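Local coordinates for maltose/maltodextrin-binding protein (Thermus thermophilus, PDB 2GH9), which binds maltotriose between its two lobes and probably serves as the periplasmic solute receptor of a maltodextrin uptake system, at residues P127-T130 and W131-L135; L17-Q20 and A21-E25. One frame throughout, in Å; residues are numbered along the deposited sequence.

Contact 1 (P127-T130 and W131-L135)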
loop_
_atom_site.group_PDB
_atom_site.type_symbol
_atom_site.label_atom_id
_atom_site.label_comp_id
_atom_site.label_asym_id
_atom_site.label_seq_id
_atom_site.Cartn_x
_atom_site.Cartn_y
_atom_site.Cartn_z
ATOM N N PRO A 127 -2.324 -19.610 12.299
ATOM C CA PRO A 127 -2.099 -18.228 12.729
ATOM C C PRO A 127 -2.374 -18.068 14.235
ATOM O O PRO A 127 -3.257 -18.729 14.777
ATOM C CB PRO A 127 -3.106 -17.424 11.888
ATOM C CG PRO A 127 -4.184 -18.399 11.534
ATOM C CD PRO A 127 -3.481 -19.730 11.393
ATOM N N PRO A 128 -1.579 -17.231 14.921
ATOM C CA PRO A 128 -1.859 -16.971 16.336
ATOM C C PRO A 128 -3.246 -16.344 16.514
ATOM O O PRO A 128 -3.602 -15.413 15.785
ATOM C CB PRO A 128 -0.775 -15.969 16.733
ATOM C CG PRO A 128 0.295 -16.097 15.676
ATOM C CD PRO A 128 -0.414 -16.476 14.427
ATOM N N ARG A 129 -4.015 -16.851 17.478
ATOM C CA ARG A 129 -5.415 -16.458 17.645
ATOM C C ARG A 129 -5.603 -15.139 18.399
ATOM O O ARG A 129 -6.641 -14.496 18.279
ATOM C CB ARG A 129 -6.149 -17.547 18.399
ATOM C CG ARG A 129 -6.222 -18.878 17.666
ATOM C CD ARG A 129 -6.799 -19.944 18.562
ATOM N NE ARG A 129 -5.814 -20.534 19.475
ATOM C CZ ARG A 129 -6.071 -21.584 20.254
ATOM N NH1 ARG A 129 -7.271 -22.163 20.225
ATOM N NH2 ARG A 129 -5.135 -22.075 21.060
ATOM N N THR A 130 -4.611 -14.765 19.203
ATOM C CA THR A 130 -4.684 -13.571 20.036
ATOM C C THR A 130 -3.318 -12.887 20.071
ATOM O O THR A 130 -2.307 -13.447 19.650
ATOM C CB THR A 130 -5.069 -13.935 21.518
ATOM O OG1 THR A 130 -4.048 -14.777 22.080
ATOM C CG2 THR A 130 -6.401 -14.632 21.597
ATOM N N TRP A 131 -3.304 -11.676 20.612
ATOM C CA TRP A 131 -2.078 -10.963 20.861
ATOM C C TRP A 131 -1.116 -11.776 21.722
ATOM O O TRP A 131 0.072 -11.800 21.467
ATOM C CB TRP A 131 -2.349 -9.624 21.562
ATOM C CG TRP A 131 -1.084 -9.058 22.118
ATOM C CD1 TRP A 131 -0.680 -9.084 23.423
ATOM C CD2 TRP A 131 -0.001 -8.479 21.372
ATOM N NE1 TRP A 131 0.566 -8.526 23.537
ATOM C CE2 TRP A 131 1.006 -8.150 22.296
ATOM C CE3 TRP A 131 0.207 -8.200 20.005
ATOM C CZ2 TRP A 131 2.197 -7.548 21.916
ATOM C CZ3 TRP A 131 1.387 -7.596 19.627
ATOM C CH2 TRP A 131 2.373 -7.274 20.584
ATOM N N GLU A 132 -1.644 -12.418 22.755
ATOM C CA GLU A 132 -0.801 -13.060 23.770
ATOM C C GLU A 132 -0.122 -14.296 23.167
ATOM O O GLU A 132 1.049 -14.570 23.414
ATOM C CB GLU A 132 -1.642 -13.432 25.005
ATOM C CG GLU A 132 -2.129 -12.227 25.882
ATOM C CD GLU A 132 -3.245 -11.362 25.265
ATOM O OE1 GLU A 132 -4.121 -11.896 24.538
ATOM O OE2 GLU A 132 -3.245 -10.124 25.531
ATOM N N GLU A 133 -0.880 -15.020 22.360
ATOM C CA GLU A 133 -0.376 -16.178 21.637
ATOM C C GLU A 133 0.685 -15.795 20.584
ATOM O O GLU A 133 1.672 -16.500 20.402
ATOM C CB GLU A 133 -1.547 -16.870 20.950
ATOM C CG GLU A 133 -1.461 -18.356 20.929
ATOM C CD GLU A 133 -2.719 -18.978 20.390
ATOM O OE1 GLU A 133 -3.356 -19.753 21.128
ATOM O OE2 GLU A 133 -3.077 -18.688 19.241
ATOM N N PHE A 134 0.457 -14.674 19.900
ATOM C CA PHE A 134 1.397 -14.111 18.932
ATOM C C PHE A 134 2.680 -13.686 19.612
ATOM O O PHE A 134 3.760 -14.015 19.148
ATOM C CB PHE A 134 0.777 -12.892 18.222
ATOM C CG PHE A 134 1.793 -11.992 17.538
ATOM C CD1 PHE A 134 2.288 -12.311 16.273
ATOM C CD2 PHE A 134 2.220 -10.817 18.148
ATOM C CE1 PHE A 134 3.217 -11.492 15.651
ATOM C CE2 PHE A 134 3.130 -9.995 17.525
ATOM C CZ PHE A 134 3.630 -10.336 16.268
ATOM N N LEU A 135 2.534 -12.929 20.699
ATOM C CA LEU A 135 3.656 -12.435 21.464
ATOM C C LEU A 135 4.546 -13.565 21.946
ATOM O O LEU A 135 5.761 -13.521 21.745
ATOM C CB LEU A 135 3.186 -11.584 22.649
ATOM C CG LEU A 135 4.287 -10.962 23.514
ATOM C CD1 LEU A 135 5.300 -10.166 22.675
ATOM C CD2 LEU A 135 3.645 -10.094 24.613
#
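Three nitrogens of Arg-129 donate to the carboxylate of Glu-133. The backbone N of Arg-129 gives a nearly straight hydrogen bond to Glu-133 OE2, 2.7 Å long, on the anti side and tilted out of the carboxylate plane. The guanidinium of Arg-129 comes to the same carboxylate side-on and forms a salt bridge. Arg-129 NH2 donates to Glu-133 OE1 at 2.9 Å. NE donates to OE1, through the syn lone pair, and more weakly to OE2. The two flat groups are nearly coplanar, 27° apart. The arginine chain bends at chi3 (-82°), which turns NE and NH2 back onto the carboxylate. Shortening Glu-133 to an alanine removes the carboxylate and is likely to leave the Arg-129 N-H without this acceptor and its guanidinium without this partner to hold it.

The carboxylate reaches back from the first turn of helix 131-141, where Thr-130 is the N-cap. Thr-130 OG1 accepts from Glu-133 N at 3.2 Å. Its chi1 of 62° sets OG1 between the backbone N and the carbonyl carbon, facing the first turn. The cap thus satisfies an amide that has no earlier helical carbonyl to bind. Thr-130 O takes the next amide, Phe-134 N, at 3.0 Å.

On the inner side, Pro-128 lies against the start of the Phe-134 side chain. Pro-128 CB is 3.8 Å from Phe-134 CB, and its CG sits at the edge of the phenyl ring. The ring of Phe-134 leads away into the protein. There it meets Phe-149 and Phe-252 edge-to-face, and both Phe-134 and Pro-128 touch Met-229 of strand 227-232. Trp-131 is buried too, with Leu-135 CB over one face of its indole, toward the rim, and Tyr-206 edge-to-face.

Contact 2 (L17-Q20 and A21-E25); sequences LKEQ and ARTFE
Helix 11-26 is the crossover helix of a beta-alpha-beta unit that joins the parallel strands 3-7 and 32-36, and Leu-17 to Glu-25 form its later turns. The backbone repeats the alpha-helical i to i+4 bond: Ala-21 N to Leu-17 O, Arg-22 N to Lys-18 O, Thr-23 N to Glu-19 O and Phe-24 N to Gln-20 O. The third is the straightest, at 178°.

Glu-19 O has a second donor. Thr-23 OG1 gives it a hydrogen bond of 3.1 Å and comes from above the carbonyl plane. With chi1 at -58°, OG1 lies anti to the carbonyl carbon and beside the backbone N, which points it back along the helix to the preceding turn.

Arg-22 folds back over the same turn. Its chain bends at chi3 (-59°), and the guanidinium lays one face against the backbone of the preceding turn. Glu-19 CA is 3.6 Å from Arg-22 NH2, and Lys-18 O is 3.9 Å from Arg-22 NH1, both offset toward the rim of the group. The CB of Glu-19 also touches Arg-22 NH2, at 3.8 Å. The carboxylate of Glu-19 stands apart: OE1 is 5.6 Å from Arg-22 NH2.

Inward, Ala-21 CB rests 3.4 Å from Lys-18 O and touches Val-32 and Val-34 of strand 32-36. Leu-17 packs on Val-5 and Val-34. Phe-24 meets the ring of Phe-286 on helix 280-290.

The chemistry is that of an amphipathic helix. Aliphatic and aromatic groups face the sheet and helix 280-290, while the outer side carries charged chains. Arg-22 and Glu-19 may attract each other through space, but the side chain of Arg-22 meets this turn by packing of its guanidinium face, not by a salt bridge to Glu-19.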
loop_
_atom_site.group_PDB
_atom_site.type_symbol
_atom_site.label_atom_id
_atom_site.label_comp_id
_atom_site.label_asym_id
_atom_site.label_seq_id
_atom_site.Cartn_x
_atom_site.Cartn_y
_atom_site.Cartn_z
ATOM N N LEU A 17 4.635 -7.313 -16.475
ATOM C CA LEU A 17 4.549 -6.025 -17.148
ATOM C C LEU A 17 5.403 -5.983 -18.435
ATOM O O LEU A 17 4.965 -5.427 -19.460
ATOM C CB LEU A 17 4.945 -4.875 -16.198
ATOM C CG LEU A 17 4.861 -3.470 -16.809
ATOM C CD1 LEU A 17 3.550 -3.287 -17.554
ATOM C CD2 LEU A 17 5.077 -2.354 -15.778
ATOM N N LYS A 18 6.600 -6.568 -18.372
ATOM C CA LYS A 18 7.499 -6.633 -19.532
ATOM C C LYS A 18 6.878 -7.469 -20.658
ATOM O O LYS A 18 6.976 -7.087 -21.827
ATOM C CB LYS A 18 8.884 -7.193 -19.141
ATOM C CG LYS A 18 9.740 -6.234 -18.327
ATOM C CD LYS A 18 11.228 -6.639 -18.371
ATOM C CE LYS A 18 12.116 -5.690 -17.623
ATOM N NZ LYS A 18 12.058 -4.299 -18.184
ATOM N N GLU A 19 6.241 -8.583 -20.285
ATOM C CA GLU A 19 5.542 -9.455 -21.228
ATOM C C GLU A 19 4.385 -8.734 -21.901
ATOM O O GLU A 19 4.225 -8.830 -23.123
ATOM C CB GLU A 19 4.985 -10.718 -20.551
ATOM C CG GLU A 19 4.216 -11.637 -21.536
ATOM C CD GLU A 19 3.438 -12.753 -20.887
ATOM O OE1 GLU A 19 3.592 -12.990 -19.664
ATOM O OE2 GLU A 19 2.652 -13.404 -21.623
ATOM N N GLN A 20 3.562 -8.043 -21.105
ATOM C CA GLN A 20 2.448 -7.284 -21.677
ATOM C C GLN A 20 2.947 -6.196 -22.634
ATOM O O GLN A 20 2.277 -5.876 -23.626
ATOM C CB GLN A 20 1.548 -6.675 -20.582
ATOM C CG GLN A 20 1.024 -7.648 -19.516
ATOM C CD GLN A 20 0.885 -9.100 -19.994
ATOM O OE1 GLN A 20 1.470 -10.026 -19.412
ATOM N NE2 GLN A 20 0.111 -9.297 -21.052
ATOM N N ALA A 21 4.114 -5.633 -22.337
ATOM C CA ALA A 21 4.708 -4.597 -23.178
ATOM C C ALA A 21 5.161 -5.191 -24.516
ATOM O O ALA A 21 4.987 -4.568 -25.576
ATOM C CB ALA A 21 5.880 -3.921 -22.469
ATOM N N ARG A 22 5.757 -6.388 -24.448
ATOM C CA ARG A 22 6.169 -7.113 -25.656
ATOM C C ARG A 22 4.938 -7.449 -26.513
ATOM O O ARG A 22 4.885 -7.113 -27.698
ATOM C CB ARG A 22 6.966 -8.381 -25.286
ATOM C CG ARG A 22 8.405 -8.102 -24.842
ATOM C CD ARG A 22 9.263 -9.358 -24.862
ATOM N NE ARG A 22 8.706 -10.395 -23.992
ATOM C CZ ARG A 22 8.996 -10.548 -22.698
ATOM N NH1 ARG A 22 9.863 -9.747 -22.080
ATOM N NH2 ARG A 22 8.415 -11.526 -22.013
ATOM N N THR A 23 3.939 -8.073 -25.893
ATOM C CA THR A 23 2.678 -8.393 -26.550
ATOM C C THR A 23 1.990 -7.176 -27.222
ATOM O O THR A 23 1.465 -7.314 -28.327
ATOM C CB THR A 23 1.709 -9.063 -25.572
ATOM O OG1 THR A 23 2.315 -10.249 -25.049
ATOM C CG2 THR A 23 0.417 -9.429 -26.250
ATOM N N PHE A 24 2.005 -6.009 -26.573
ATOM C CA PHE A 24 1.432 -4.791 -27.168
ATOM C C PHE A 24 2.201 -4.306 -28.393
ATOM O O PHE A 24 1.613 -3.721 -29.286
ATOM C CB PHE A 24 1.376 -3.638 -26.156
ATOM C CG PHE A 24 0.549 -2.469 -26.610
ATOM C CD1 PHE A 24 -0.838 -2.540 -26.604
ATOM C CD2 PHE A 24 1.150 -1.286 -27.014
ATOM C CE1 PHE A 24 -1.614 -1.445 -27.009
ATOM C CE2 PHE A 24 0.381 -0.192 -27.421
ATOM C CZ PHE A 24 -0.995 -0.274 -27.413
ATOM N N GLU A 25 3.509 -4.532 -28.442
ATOM C CA GLU A 25 4.265 -4.191 -29.636
ATOM C C GLU A 25 3.882 -5.062 -30.850
ATOM O O GLU A 25 4.083 -4.645 -31.983
ATOM C CB GLU A 25 5.765 -4.276 -29.364
ATOM C CG GLU A 25 6.639 -3.688 -30.469
ATOM C CD GLU A 25 8.119 -3.841 -30.203
ATOM O OE1 GLU A 25 8.503 -4.103 -29.032
ATOM O OE2 GLU A 25 8.901 -3.688 -31.174
#

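Contact 2 comes first along the chain, on helix 11-26, and contact 1 follows at the loop entering helix 131-141. Their centres are about 44 Å apart, on opposite sides of the chain's centre, and their nearest atoms are about 31 Å apart. They share no sheet. Contact 2 lies on the helix between strands 3-7 and 32-36 of one mixed sheet. Contact 1 packs on strands 116-120 and 227-232 of a separate mixed sheet. This fits the two-lobed fold of periplasmic binding proteins, with one contact in each lobe. The bound sugar lies between the lobes, and the Leu-17 side chain is about 10 Å from a glucose unit. Both contacts are local packing within their lobes.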